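Local coordinates for protein transcription elongation factor SPT6 (Candida glabrata, PDB 3PJP) that binds the phosphorylated C-terminal repeat domain of RNA polymerase II through this tandem SH2 domain and probably acts as a histone H3-H4 chaperone during transcription elongation, at residues 120-125 / 132-137; 101-106 / 169-174; 76-81 / 87-92; 116-121 / 148-153. All blocks are in the same frame, centred on the assembly; numbering follows the deposited sequence. Where two conformers were deposited one is given.

In the fold
Followed from the N terminus, the chain first closes contact 3, a short loop from strand 75-78 through the strand 81-83 to the start of helix 86-105, within the N-terminal SH2 module. The far end of that helix opens contact 2, whose long loop runs to strand 171-173 and ties the helix to the second sheet. Contacts 1 and 4 both start on helix 115-128 and fall inside this span, one returning at strand 134-139 and the other at the neighbouring strand 146-152, their centres about 5 Å apart. Contact 3 lies about 37 Å from contact 1, centre to centre; helix 86-105, used by contacts 2 and 3, spans from the first half to the second.

Contact 1. Residues 120-125 / 132-137; sequences KFIEDY and KSVYYF
I122 packs against V134 and Y136, and Y125 against V134, bringing helix 115-128 onto strand 134-139. I122 splits its branches: CG2 rests on V134 CG1 at 3.6 Å, while CG1 reaches the ring edge of Y136 at CD2, also 3.6 Å away. CG1 lies anti to the carbonyl carbon (chi1 -71°), which directs that arm to the tyrosine. V134 CB sits obliquely against the Y125 ring, 3.7 Å from Y125 CE1.

The aromatic contact pairs F121 with Y136. Their planes are turned by 77° and their centroids lie 5.4 Å apart; Y136 OH meets the edge of the F121 ring, 3.2 Å from F121 CE2. K111 makes cation-pi contacts with both rings.

At the N-terminal end of the second segment, K132 bends back so that its NZ comes within 3.7 Å of Y125 OH. Helix and strand run nearly antiparallel, at 165°, as successive elements of the beta-alpha-beta unit 110-111, 115-128, 134-139, the helix-on-sheet arrangement at the start of the C-terminal SH2 fold.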
loop_
_atom_site.group_PDB
_atom_site.type_symbol
_atom_site.label_atom_id
_atom_site.label_comp_id
_atom_site.label_asym_id
_atom_site.label_seq_id
_atom_site.Cartn_x
_atom_site.Cartn_y
_atom_site.Cartn_z
ATOM N N LYS A 120 -18.889 8.367 9.612
ATOM C CA LYS A 120 -19.923 8.442 10.638
ATOM C C LYS A 120 -19.326 8.426 12.043
ATOM O O LYS A 120 -19.800 9.137 12.928
ATOM C CB LYS A 120 -20.954 7.318 10.474
ATOM C CG LYS A 120 -22.112 7.401 11.459
ATOM C CD LYS A 120 -23.168 6.343 11.171
ATOM C CE LYS A 120 -24.331 6.444 12.151
ATOM N NZ LYS A 120 -25.349 5.380 11.918
ATOM N N PHE A 121 -18.292 7.618 12.257
ATOM C CA PHE A 121 -17.666 7.578 13.573
ATOM C C PHE A 121 -17.107 8.950 13.937
ATOM O O PHE A 121 -17.212 9.398 15.080
ATOM C CB PHE A 121 -16.570 6.523 13.651
ATOM C CG PHE A 121 -16.035 6.329 15.036
ATOM C CD1 PHE A 121 -16.542 5.333 15.853
ATOM C CD2 PHE A 121 -15.043 7.157 15.533
ATOM C CE1 PHE A 121 -16.058 5.160 17.136
ATOM C CE2 PHE A 121 -14.555 6.989 16.816
ATOM C CZ PHE A 121 -15.060 5.990 17.617
ATOM N N ILE A 122 -16.522 9.618 12.953
ATOM C CA ILE A 122 -15.936 10.936 13.163
ATOM C C ILE A 122 -16.990 12.030 13.352
ATOM O O ILE A 122 -16.844 12.881 14.228
ATOM C CB ILE A 122 -14.964 11.294 12.027
ATOM C CG1 ILE A 122 -13.709 10.431 12.146
ATOM C CG2 ILE A 122 -14.603 12.779 12.068
ATOM C CD1 ILE A 122 -12.788 10.528 10.964
ATOM N N GLU A 123 -18.046 12.010 12.541
ATOM C CA GLU A 123 -19.162 12.938 12.729
ATOM C C GLU A 123 -19.726 12.809 14.146
ATOM O O GLU A 123 -19.843 13.796 14.872
ATOM C CB GLU A 123 -20.271 12.675 11.708
ATOM C CG GLU A 123 -19.923 13.046 10.269
ATOM C CD GLU A 123 -21.011 12.633 9.290
ATOM O OE1 GLU A 123 -20.880 12.920 8.081
ATOM O OE2 GLU A 123 -22.002 12.016 9.737
ATOM N N ASP A 124 -20.073 11.586 14.534
ATOM C CA ASP A 124 -20.606 11.347 15.871
ATOM C C ASP A 124 -19.638 11.822 16.954
ATOM O O ASP A 124 -20.038 12.513 17.888
ATOM C CB ASP A 124 -20.939 9.867 16.070
ATOM C CG ASP A 124 -22.090 9.407 15.203
ATOM O OD1 ASP A 124 -22.783 10.266 14.616
ATOM O OD2 ASP A 124 -22.312 8.180 15.111
ATOM N N TYR A 125 -18.366 11.453 16.825
ATOM C CA TYR A 125 -17.362 11.852 17.806
ATOM C C TYR A 125 -17.229 13.369 17.916
ATOM O O TYR A 125 -17.081 13.912 19.013
ATOM C CB TYR A 125 -15.999 11.242 17.486
ATOM C CG TYR A 125 -14.907 11.731 18.409
ATOM C CD1 TYR A 125 -14.180 12.878 18.113
ATOM C CD2 TYR A 125 -14.610 11.054 19.584
ATOM C CE1 TYR A 125 -13.184 13.333 18.959
ATOM C CE2 TYR A 125 -13.615 11.496 20.432
ATOM C CZ TYR A 125 -12.904 12.635 20.117
ATOM O OH TYR A 125 -11.915 13.078 20.963
ATOM N N LYS A 132 -12.502 19.160 20.005
ATOM C CA LYS A 132 -11.358 18.270 19.815
ATOM C C LYS A 132 -11.212 17.820 18.366
ATOM O O LYS A 132 -12.174 17.380 17.740
ATOM C CB LYS A 132 -11.475 17.039 20.719
ATOM C CG LYS A 132 -11.322 17.329 22.202
ATOM C CD LYS A 132 -9.872 17.600 22.573
ATOM C CE LYS A 132 -9.262 16.419 23.308
ATOM N NZ LYS A 132 -9.294 15.170 22.495
ATOM N N SER A 133 -10.003 17.927 17.838
ATOM C CA SER A 133 -9.719 17.388 16.520
ATOM C C SER A 133 -9.685 15.866 16.613
ATOM O O SER A 133 -9.402 15.305 17.668
ATOM C CB SER A 133 -8.385 17.922 16.003
ATOM O OG SER A 133 -7.318 17.521 16.848
ATOM N N VAL A 134 -9.984 15.195 15.509
ATOM C CA VAL A 134 -9.885 13.746 15.476
ATOM C C VAL A 134 -9.432 13.324 14.093
ATOM O O VAL A 134 -9.677 14.026 13.110
ATOM C CB VAL A 134 -11.218 13.062 15.847
ATOM C CG1 VAL A 134 -12.260 13.292 14.761
ATOM C CG2 VAL A 134 -11.013 11.576 16.089
ATOM N N TYR A 135 -8.741 12.191 14.023
ATOM C CA TYR A 135 -8.382 11.607 12.738
ATOM C C TYR A 135 -8.178 10.101 12.844
ATOM O O TYR A 135 -7.707 9.595 13.867
ATOM C CB TYR A 135 -7.146 12.288 12.132
ATOM C CG TYR A 135 -5.823 12.034 12.836
ATOM C CD1 TYR A 135 -4.943 11.067 12.370
ATOM C CD2 TYR A 135 -5.436 12.797 13.933
ATOM C CE1 TYR A 135 -3.722 10.845 12.994
ATOM C CE2 TYR A 135 -4.214 12.582 14.564
ATOM C CZ TYR A 135 -3.367 11.606 14.086
ATOM O OH TYR A 135 -2.157 11.385 14.700
ATOM N N TYR A 136 -8.547 9.397 11.779
ATOM C CA TYR A 136 -8.379 7.952 11.692
ATOM C C TYR A 136 -7.854 7.554 10.323
ATOM O O TYR A 136 -8.061 8.271 9.347
ATOM C CB TYR A 136 -9.711 7.254 11.949
ATOM C CG TYR A 136 -10.206 7.444 13.357
ATOM C CD1 TYR A 136 -9.470 6.976 14.436
ATOM C CD2 TYR A 136 -11.407 8.097 13.609
ATOM C CE1 TYR A 136 -9.919 7.152 15.737
ATOM C CE2 TYR A 136 -11.864 8.274 14.899
ATOM C CZ TYR A 136 -11.115 7.803 15.960
ATOM O OH TYR A 136 -11.567 7.980 17.247
ATOM N N PHE A 137 -7.161 6.417 10.268
ATOM C CA PHE A 137 -6.795 5.771 9.013
ATOM C C PHE A 137 -7.712 4.577 8.830
ATOM O O PHE A 137 -8.109 3.937 9.809
ATOM C CB PHE A 137 -5.340 5.276 9.060
ATOM C CG PHE A 137 -4.334 6.354 9.314
ATOM C CD1 PHE A 137 -3.883 7.161 8.281
ATOM C CD2 PHE A 137 -3.829 6.558 10.586
ATOM C CE1 PHE A 137 -2.949 8.152 8.514
ATOM C CE2 PHE A 137 -2.893 7.554 10.825
ATOM C CZ PHE A 137 -2.452 8.344 9.793
#

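Contact 2. Residues 101-106 / 169-174; sequences LNELTS and TGFFLV
F171 drives its ring from strand 171-173 toward the last turns of the long helix, where L104 receives it. The nearest approach is 3.8 Å, from L104 CB to F171 CE1, and the leucine meets the ring obliquely. Its CD2 branch adds a second touch, 4.0 Å from F171 CD1, so the CD1-CE1 side of the phenylalanine is held by two parts of one side chain. L104 has CG anti to the backbone N (chi1 -171°), which brings CD2 to that side of the ring.

E103 contributes more loosely: its OE2 lies near the plane of the F171 ring at the edge, 4.5 Å from F171 CE2. This carboxylate oxygen is engaged mainly elsewhere, accepting a hydrogen bond from the backbone N of V181 at the start of helix 181-191, which probably helps to hold the acid beside the phenylalanine.

Further out, V181 also touches both L104 and F171, while L184 packs on F171 from the same helix. V164 and L166 of strand 159-166 add to the surroundings of the phenylalanine, and F147 touches L104. The aromatic side chain is thus buried where three elements converge: the end of the long helix 86-105, the second sheet and the C-terminal helix. Such an interface, with a helix of one SH2 module reaching the sheet of the next, belongs to the tandem SH2 architecture of Spt6.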
loop_
_atom_site.group_PDB
_atom_site.type_symbol
_atom_site.label_atom_id
_atom_site.label_comp_id
_atom_site.label_asym_id
_atom_site.label_seq_id
_atom_site.Cartn_x
_atom_site.Cartn_y
_atom_site.Cartn_z
ATOM N N LEU A 101 2.405 -2.393 6.116
ATOM C CA LEU A 101 0.957 -2.587 6.161
ATOM C C LEU A 101 0.563 -2.950 7.585
ATOM O O LEU A 101 -0.394 -2.410 8.141
ATOM C CB LEU A 101 0.530 -3.708 5.207
ATOM C CG LEU A 101 -0.932 -4.165 5.282
ATOM C CD1 LEU A 101 -1.856 -2.963 5.077
ATOM C CD2 LEU A 101 -1.200 -5.274 4.258
ATOM N N ASN A 102 1.310 -3.871 8.183
ATOM C CA ASN A 102 1.004 -4.265 9.550
ATOM C C ASN A 102 1.242 -3.138 10.549
ATOM O O ASN A 102 0.490 -3.001 11.515
ATOM C CB ASN A 102 1.772 -5.528 9.948
ATOM C CG ASN A 102 1.152 -6.795 9.358
ATOM O OD1 ASN A 102 -0.063 -6.974 9.389
ATOM N ND2 ASN A 102 1.984 -7.660 8.803
ATOM N N GLU A 103 2.272 -2.326 10.315
ATOM C CA GLU A 103 2.531 -1.161 11.175
ATOM C C GLU A 103 1.315 -0.236 11.207
ATOM O O GLU A 103 0.876 0.196 12.278
ATOM C CB GLU A 103 3.774 -0.387 10.716
ATOM C CG GLU A 103 4.251 0.666 11.708
ATOM C CD GLU A 103 5.481 1.411 11.228
ATOM O OE1 GLU A 103 6.330 0.787 10.548
ATOM O OE2 GLU A 103 5.602 2.618 11.539
ATOM N N LEU A 104 0.770 0.067 10.037
ATOM C CA LEU A 104 -0.402 0.946 9.988
ATOM C C LEU A 104 -1.679 0.319 10.568
ATOM O O LEU A 104 -2.362 0.958 11.369
ATOM C CB LEU A 104 -0.618 1.545 8.586
ATOM C CG LEU A 104 -1.687 2.654 8.457
ATOM C CD1 LEU A 104 -1.505 3.719 9.521
ATOM C CD2 LEU A 104 -1.657 3.287 7.071
ATOM N N THR A 105 -2.001 -0.916 10.197
ATOM C CA THR A 105 -3.245 -1.525 10.684
ATOM C C THR A 105 -3.212 -1.832 12.183
ATOM O O THR A 105 -4.260 -1.978 12.812
ATOM C CB THR A 105 -3.653 -2.792 9.891
ATOM O OG1 THR A 105 -2.700 -3.843 10.114
ATOM C CG2 THR A 105 -3.740 -2.472 8.402
ATOM N N SER A 106 -2.010 -1.926 12.748
ATOM C CA SER A 106 -1.865 -2.200 14.174
ATOM C C SER A 106 -1.974 -0.924 15.001
ATOM O O SER A 106 -2.019 -0.974 16.231
ATOM C CB SER A 106 -0.522 -2.878 14.460
ATOM O OG SER A 106 0.558 -2.002 14.197
ATOM N N THR A 169 8.797 1.836 0.899
ATOM C CA THR A 169 9.651 2.669 1.743
ATOM C C THR A 169 8.871 3.404 2.828
ATOM O O THR A 169 9.463 3.954 3.751
ATOM C CB THR A 169 10.479 3.683 0.923
ATOM O OG1 THR A 169 9.612 4.580 0.222
ATOM C CG2 THR A 169 11.375 2.956 -0.082
ATOM N N GLY A 170 7.543 3.403 2.738
ATOM C CA GLY A 170 6.763 4.094 3.748
ATOM C C GLY A 170 5.367 4.423 3.266
ATOM O O GLY A 170 4.807 3.712 2.430
ATOM N N PHE A 171 4.829 5.525 3.776
ATOM C CA PHE A 171 3.454 5.930 3.510
ATOM C C PHE A 171 3.462 7.263 2.782
ATOM O O PHE A 171 3.889 8.293 3.349
ATOM C CB PHE A 171 2.687 6.043 4.830
ATOM C CG PHE A 171 2.847 4.852 5.715
ATOM C CD1 PHE A 171 2.050 3.728 5.528
ATOM C CD2 PHE A 171 3.806 4.832 6.717
ATOM C CE1 PHE A 171 2.203 2.611 6.335
ATOM C CE2 PHE A 171 3.969 3.732 7.534
ATOM C CZ PHE A 171 3.162 2.607 7.343
ATOM N N PHE A 172 3.043 7.254 1.524
ATOM C CA PHE A 172 3.054 8.480 0.740
ATOM C C PHE A 172 1.810 9.306 1.023
ATOM O O PHE A 172 0.685 8.842 0.855
ATOM C CB PHE A 172 3.188 8.205 -0.760
ATOM C CG PHE A 172 3.283 9.453 -1.590
ATOM C CD1 PHE A 172 4.509 10.078 -1.791
ATOM C CD2 PHE A 172 2.146 10.017 -2.145
ATOM C CE1 PHE A 172 4.595 11.240 -2.546
ATOM C CE2 PHE A 172 2.227 11.183 -2.897
ATOM C CZ PHE A 172 3.444 11.792 -3.099
ATOM N N LEU A 173 2.044 10.518 1.504
ATOM C CA LEU A 173 0.980 11.491 1.729
ATOM C C LEU A 173 1.394 12.836 1.137
ATOM O O LEU A 173 2.296 13.513 1.669
ATOM C CB LEU A 173 0.678 11.629 3.226
ATOM C CG LEU A 173 -0.348 12.709 3.586
ATOM C CD1 LEU A 173 -1.685 12.399 2.920
ATOM C CD2 LEU A 173 -0.511 12.839 5.098
ATOM N N VAL A 174 0.735 13.201 0.034
ATOM C CA VAL A 174 0.898 14.500 -0.633
ATOM C C VAL A 174 2.301 14.765 -1.193
ATOM O O VAL A 174 2.471 14.943 -2.403
ATOM C CB VAL A 174 0.468 15.665 0.279
ATOM C CG1 VAL A 174 0.658 17.007 -0.434
ATOM C CG2 VAL A 174 -0.990 15.485 0.695
#

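Contact 3. Residues 76-81 / 87-92; sequences LVVEGQ and DQIIVE
I89 points its CD1 methyl from helix 87-92 between two residues of strand 76-78, L76 and V78, whose side chains both face the helix. The isoleucine and L76 cross at about a right angle, the terminal methyls meeting at 3.8 Å from I89 CD1 to L76 CD1. The same methyl touches V78 CG2 at 3.8 Å, and here the two side chains cross at a slant. Its reach follows from the extended side chain, with CG1 anti to the carbonyl carbon (chi1 -69°) and CD1 carried on outward (chi2 171°).

Along the helix surface, Q88 NE2 lies 3.1 Å from E92 OE2, met on its syn side, though well out of the carboxylate plane, in a fairly straight bond of 160°. A more bent bond runs from Q88 NE2 to E92 OE1, 3.0 Å away. Q88 OE1 accepts from the backbone N of H84, tying this pair to the connection that precedes the helix.

Y83 on the next strand also touches I89, while I61 and V59 of strand 55-64 support L76 and V78. The strand turns back through a type I' beta turn, V78 to Q81, and the whole is a helix packed on the mixed central sheet of the N-terminal SH2 fold.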
loop_
_atom_site.group_PDB
_atom_site.type_symbol
_atom_site.label_atom_id
_atom_site.label_comp_id
_atom_site.label_asym_id
_atom_site.label_seq_id
_atom_site.Cartn_x
_atom_site.Cartn_y
_atom_site.Cartn_z
ATOM N N LEU A 76 15.954 -6.133 -12.333
ATOM C CA LEU A 76 14.499 -6.102 -12.238
ATOM C C LEU A 76 14.056 -4.835 -11.545
ATOM O O LEU A 76 14.584 -4.487 -10.499
ATOM C CB LEU A 76 14.005 -7.303 -11.437
ATOM C CG LEU A 76 14.468 -8.691 -11.892
ATOM C CD1 LEU A 76 13.972 -9.730 -10.901
ATOM C CD2 LEU A 76 14.017 -9.021 -13.314
ATOM N N VAL A 77 13.062 -4.170 -12.121
ATOM C CA VAL A 77 12.628 -2.869 -11.603
ATOM C C VAL A 77 11.222 -2.954 -11.021
ATOM O O VAL A 77 10.299 -3.440 -11.677
ATOM C CB VAL A 77 12.653 -1.799 -12.698
ATOM C CG1 VAL A 77 12.324 -0.423 -12.102
ATOM C CG2 VAL A 77 14.019 -1.760 -13.354
ATOM N N VAL A 78 11.071 -2.518 -9.773
ATOM C CA VAL A 78 9.756 -2.427 -9.156
ATOM C C VAL A 78 9.570 -1.018 -8.612
ATOM O O VAL A 78 10.368 -0.552 -7.805
ATOM C CB VAL A 78 9.575 -3.408 -7.993
ATOM C CG1 VAL A 78 8.122 -3.375 -7.512
ATOM C CG2 VAL A 78 9.935 -4.815 -8.429
ATOM N N GLU A 79 8.512 -0.361 -9.076
ATOM C CA GLU A 79 8.199 1.006 -8.661
ATOM C C GLU A 79 9.425 1.905 -8.601
ATOM O O GLU A 79 9.681 2.576 -7.592
ATOM C CB GLU A 79 7.458 0.989 -7.324
ATOM C CG GLU A 79 6.197 0.147 -7.374
ATOM C CD GLU A 79 5.263 0.409 -6.216
ATOM O OE1 GLU A 79 5.421 1.448 -5.539
ATOM O OE2 GLU A 79 4.363 -0.426 -5.989
ATOM N N GLY A 80 10.198 1.903 -9.683
ATOM C CA GLY A 80 11.295 2.842 -9.823
ATOM C C GLY A 80 12.592 2.392 -9.182
ATOM O O GLY A 80 13.629 3.027 -9.355
ATOM N N GLN A 81 12.543 1.287 -8.448
ATOM C CA GLN A 81 13.728 0.784 -7.775
ATOM C C GLN A 81 14.331 -0.432 -8.480
ATOM O O GLN A 81 13.620 -1.389 -8.814
ATOM C CB GLN A 81 13.415 0.426 -6.324
ATOM C CG GLN A 81 14.614 -0.137 -5.598
ATOM C CD GLN A 81 15.738 0.870 -5.535
ATOM O OE1 GLN A 81 15.531 2.008 -5.117
ATOM N NE2 GLN A 81 16.932 0.468 -5.971
ATOM N N ASP A 87 14.581 -12.960 -5.428
ATOM C CA ASP A 87 14.713 -13.132 -3.987
ATOM C C ASP A 87 14.996 -11.806 -3.283
ATOM O O ASP A 87 14.540 -11.579 -2.162
ATOM C CB ASP A 87 15.799 -14.155 -3.655
ATOM C CG ASP A 87 15.339 -15.575 -3.908
ATOM O OD1 ASP A 87 14.167 -15.882 -3.605
ATOM O OD2 ASP A 87 16.144 -16.378 -4.412
ATOM N N GLN A 88 15.757 -10.943 -3.940
ATOM C CA GLN A 88 16.061 -9.629 -3.367
ATOM C C GLN A 88 14.791 -8.780 -3.293
ATOM O O GLN A 88 14.587 -8.038 -2.320
ATOM C CB GLN A 88 17.149 -8.893 -4.158
ATOM C CG GLN A 88 17.590 -7.590 -3.489
ATOM C CD GLN A 88 18.514 -6.776 -4.359
ATOM O OE1 GLN A 88 18.761 -7.123 -5.511
ATOM N NE2 GLN A 88 19.036 -5.690 -3.810
ATOM N N ILE A 89 13.951 -8.880 -4.322
ATOM C CA ILE A 89 12.649 -8.193 -4.327
ATOM C C ILE A 89 11.802 -8.678 -3.164
ATOM O O ILE A 89 11.196 -7.887 -2.465
ATOM C CB ILE A 89 11.889 -8.380 -5.656
ATOM C CG1 ILE A 89 12.594 -7.622 -6.780
ATOM C CG2 ILE A 89 10.420 -7.905 -5.544
ATOM C CD1 ILE A 89 12.052 -7.915 -8.152
ATOM N N ILE A 90 11.763 -9.986 -2.937
ATOM C CA ILE A 90 11.000 -10.495 -1.802
ATOM C C ILE A 90 11.477 -9.928 -0.459
ATOM O O ILE A 90 10.669 -9.516 0.368
ATOM C CB ILE A 90 10.965 -12.036 -1.808
ATOM C CG1 ILE A 90 10.239 -12.516 -3.064
ATOM C CG2 ILE A 90 10.288 -12.576 -0.555
ATOM C CD1 ILE A 90 10.619 -13.923 -3.506
ATOM N N VAL A 91 12.787 -9.885 -0.242
ATOM C CA VAL A 91 13.325 -9.371 1.016
ATOM C C VAL A 91 13.230 -7.852 1.179
ATOM O O VAL A 91 12.820 -7.363 2.231
ATOM C CB VAL A 91 14.789 -9.802 1.218
ATOM C CG1 VAL A 91 15.404 -9.085 2.408
ATOM C CG2 VAL A 91 14.851 -11.313 1.381
ATOM N N GLU A 92 13.593 -7.104 0.144
ATOM C CA GLU A 92 13.729 -5.652 0.298
ATOM C C GLU A 92 12.468 -4.884 -0.083
ATOM O O GLU A 92 12.241 -3.773 0.415
ATOM C CB GLU A 92 14.915 -5.127 -0.513
ATOM C CG GLU A 92 16.285 -5.652 -0.040
ATOM C CD GLU A 92 17.410 -5.197 -0.941
ATOM O OE1 GLU A 92 17.132 -4.453 -1.907
ATOM O OE2 GLU A 92 18.573 -5.596 -0.696
#

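Contact 4. Residues 116-121 / 148-153; sequences KEVVKF and YLIFKL
I150 lays its CD1 methyl against V118 on helix 116-121, 3.7 Å from V118 CG1 and 3.9 Å from V118 CB. The two side chains cross at a slant, and the isoleucine puts CG1 anti to its carbonyl carbon (chi1 -48°), which carries CD1 toward the helix. Its other branch faces a different residue: I150 CG2 approaches V119 CG2 at 4.1 Å, in a looser touch where the side chains meet at about a right angle. V118 points at the strand from the helix, whereas V119 lies beside it, so the isoleucine is flanked by two successive residues of one turn.

This is the face of the second sheet covered by helix 115-128, in the C-terminal SH2 module, where the strand 146-152 lies next to strand 134-139 and pairs antiparallel with it. I150 pairs through its backbone with Y136, and both side chains lie on the helix-facing side of the sheet.

Around this pair, I122 packs on I150 from one turn further along the helix, L159 of strand 159-166 touches both V119 and I150, and S138 touches V118. On the other face of the strand, F151 meets W162 and F188 edge-to-face.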
loop_
_atom_site.group_PDB
_atom_site.type_symbol
_atom_site.label_atom_id
_atom_site.label_comp_id
_atom_site.label_asym_id
_atom_site.label_seq_id
_atom_site.Cartn_x
_atom_site.Cartn_y
_atom_site.Cartn_z
ATOM N N LYS A 116 -17.586 5.058 4.712
ATOM C CA LYS A 116 -18.815 5.586 5.288
ATOM C C LYS A 116 -18.875 5.371 6.794
ATOM O O LYS A 116 -19.316 6.246 7.535
ATOM C CB LYS A 116 -20.044 4.954 4.625
ATOM C CG LYS A 116 -20.349 5.480 3.234
ATOM C CD LYS A 116 -21.645 4.875 2.699
ATOM C CE LYS A 116 -21.949 5.380 1.292
ATOM N NZ LYS A 116 -23.146 4.715 0.691
ATOM N N GLU A 117 -18.441 4.198 7.242
ATOM C CA GLU A 117 -18.455 3.885 8.665
ATOM C C GLU A 117 -17.516 4.807 9.445
ATOM O O GLU A 117 -17.861 5.296 10.522
ATOM C CB GLU A 117 -18.109 2.407 8.894
ATOM C CG GLU A 117 -19.224 1.475 8.422
ATOM C CD GLU A 117 -18.928 0.003 8.627
ATOM O OE1 GLU A 117 -17.746 -0.382 8.577
ATOM O OE2 GLU A 117 -19.887 -0.779 8.830
ATOM N N VAL A 118 -16.341 5.071 8.887
ATOM C CA VAL A 118 -15.370 5.892 9.596
ATOM C C VAL A 118 -15.785 7.362 9.577
ATOM O O VAL A 118 -15.614 8.074 10.570
ATOM C CB VAL A 118 -13.927 5.687 9.051
ATOM C CG1 VAL A 118 -12.958 6.697 9.697
ATOM C CG2 VAL A 118 -13.476 4.266 9.300
ATOM N N VAL A 119 -16.372 7.811 8.467
ATOM C CA VAL A 119 -16.926 9.159 8.406
ATOM C C VAL A 119 -18.000 9.349 9.469
ATOM O O VAL A 119 -18.017 10.366 10.152
ATOM C CB VAL A 119 -17.511 9.483 7.020
ATOM C CG1 VAL A 119 -18.418 10.712 7.096
ATOM C CG2 VAL A 119 -16.391 9.693 6.007
ATOM N N LYS A 120 -18.889 8.367 9.612
ATOM C CA LYS A 120 -19.923 8.442 10.638
ATOM C C LYS A 120 -19.326 8.426 12.043
ATOM O O LYS A 120 -19.800 9.137 12.928
ATOM C CB LYS A 120 -20.954 7.318 10.474
ATOM C CG LYS A 120 -22.112 7.401 11.459
ATOM C CD LYS A 120 -23.168 6.343 11.171
ATOM C CE LYS A 120 -24.331 6.444 12.151
ATOM N NZ LYS A 120 -25.349 5.380 11.918
ATOM N N PHE A 121 -18.292 7.618 12.257
ATOM C CA PHE A 121 -17.666 7.578 13.573
ATOM C C PHE A 121 -17.107 8.950 13.937
ATOM O O PHE A 121 -17.212 9.398 15.080
ATOM C CB PHE A 121 -16.570 6.523 13.651
ATOM C CG PHE A 121 -16.035 6.329 15.036
ATOM C CD1 PHE A 121 -16.542 5.333 15.853
ATOM C CD2 PHE A 121 -15.043 7.157 15.533
ATOM C CE1 PHE A 121 -16.058 5.160 17.136
ATOM C CE2 PHE A 121 -14.555 6.989 16.816
ATOM C CZ PHE A 121 -15.060 5.990 17.617
ATOM N N TYR A 148 -7.397 5.571 3.553
ATOM C CA TYR A 148 -7.978 6.887 3.779
ATOM C C TYR A 148 -7.397 7.498 5.045
ATOM O O TYR A 148 -7.068 6.786 5.995
ATOM C CB TYR A 148 -9.495 6.818 3.930
ATOM C CG TYR A 148 -10.216 6.205 2.771
ATOM C CD1 TYR A 148 -10.260 6.837 1.535
ATOM C CD2 TYR A 148 -10.872 4.992 2.918
ATOM C CE1 TYR A 148 -10.944 6.267 0.471
ATOM C CE2 TYR A 148 -11.548 4.412 1.867
ATOM C CZ TYR A 148 -11.587 5.048 0.647
ATOM O OH TYR A 148 -12.281 4.449 -0.388
ATOM N N LEU A 149 -7.250 8.817 5.035
ATOM C CA LEU A 149 -6.947 9.593 6.224
ATOM C C LEU A 149 -8.108 10.565 6.371
ATOM O O LEU A 149 -8.230 11.507 5.599
ATOM C CB LEU A 149 -5.633 10.349 6.039
ATOM C CG LEU A 149 -5.224 11.472 7.000
ATOM C CD1 LEU A 149 -5.495 11.142 8.463
ATOM C CD2 LEU A 149 -3.751 11.779 6.799
ATOM N N ILE A 150 -8.973 10.299 7.343
ATOM C CA ILE A 150 -10.231 11.034 7.491
ATOM C C ILE A 150 -10.150 11.812 8.799
ATOM O O ILE A 150 -9.798 11.250 9.841
ATOM C CB ILE A 150 -11.427 10.077 7.519
ATOM C CG1 ILE A 150 -11.320 9.065 6.368
ATOM C CG2 ILE A 150 -12.752 10.855 7.461
ATOM C CD1 ILE A 150 -12.448 8.061 6.310
ATOM N N PHE A 151 -10.452 13.105 8.739
ATOM C CA PHE A 151 -10.203 14.003 9.870
ATOM C C PHE A 151 -11.163 15.187 9.930
ATOM O O PHE A 151 -11.771 15.571 8.934
ATOM C CB PHE A 151 -8.743 14.505 9.871
ATOM C CG PHE A 151 -8.362 15.312 8.654
ATOM C CD1 PHE A 151 -8.366 16.691 8.697
ATOM C CD2 PHE A 151 -7.977 14.692 7.478
ATOM C CE1 PHE A 151 -8.006 17.444 7.587
ATOM C CE2 PHE A 151 -7.606 15.445 6.359
ATOM C CZ PHE A 151 -7.623 16.830 6.425
ATOM N N LYS A 152 -11.273 15.761 11.120
ATOM C CA LYS A 152 -12.124 16.915 11.353
ATOM C C LYS A 152 -11.520 17.686 12.518
ATOM O O LYS A 152 -11.259 17.115 13.583
ATOM C CB LYS A 152 -13.539 16.437 11.682
ATOM C CG LYS A 152 -14.597 17.513 11.742
ATOM C CD LYS A 152 -15.960 16.880 12.028
ATOM C CE LYS A 152 -17.067 17.923 12.146
ATOM N NZ LYS A 152 -17.498 18.366 10.803
ATOM N N LEU A 153 -11.279 18.977 12.302
ATOM C CA LEU A 153 -10.575 19.825 13.258
ATOM C C LEU A 153 -11.417 20.175 14.489
ATOM O O LEU A 153 -10.918 20.189 15.615
ATOM C CB LEU A 153 -10.134 21.116 12.563
ATOM C CG LEU A 153 -9.409 22.130 13.448
ATOM C CD1 LEU A 153 -7.977 21.686 13.733
ATOM C CD2 LEU A 153 -9.430 23.512 12.811
#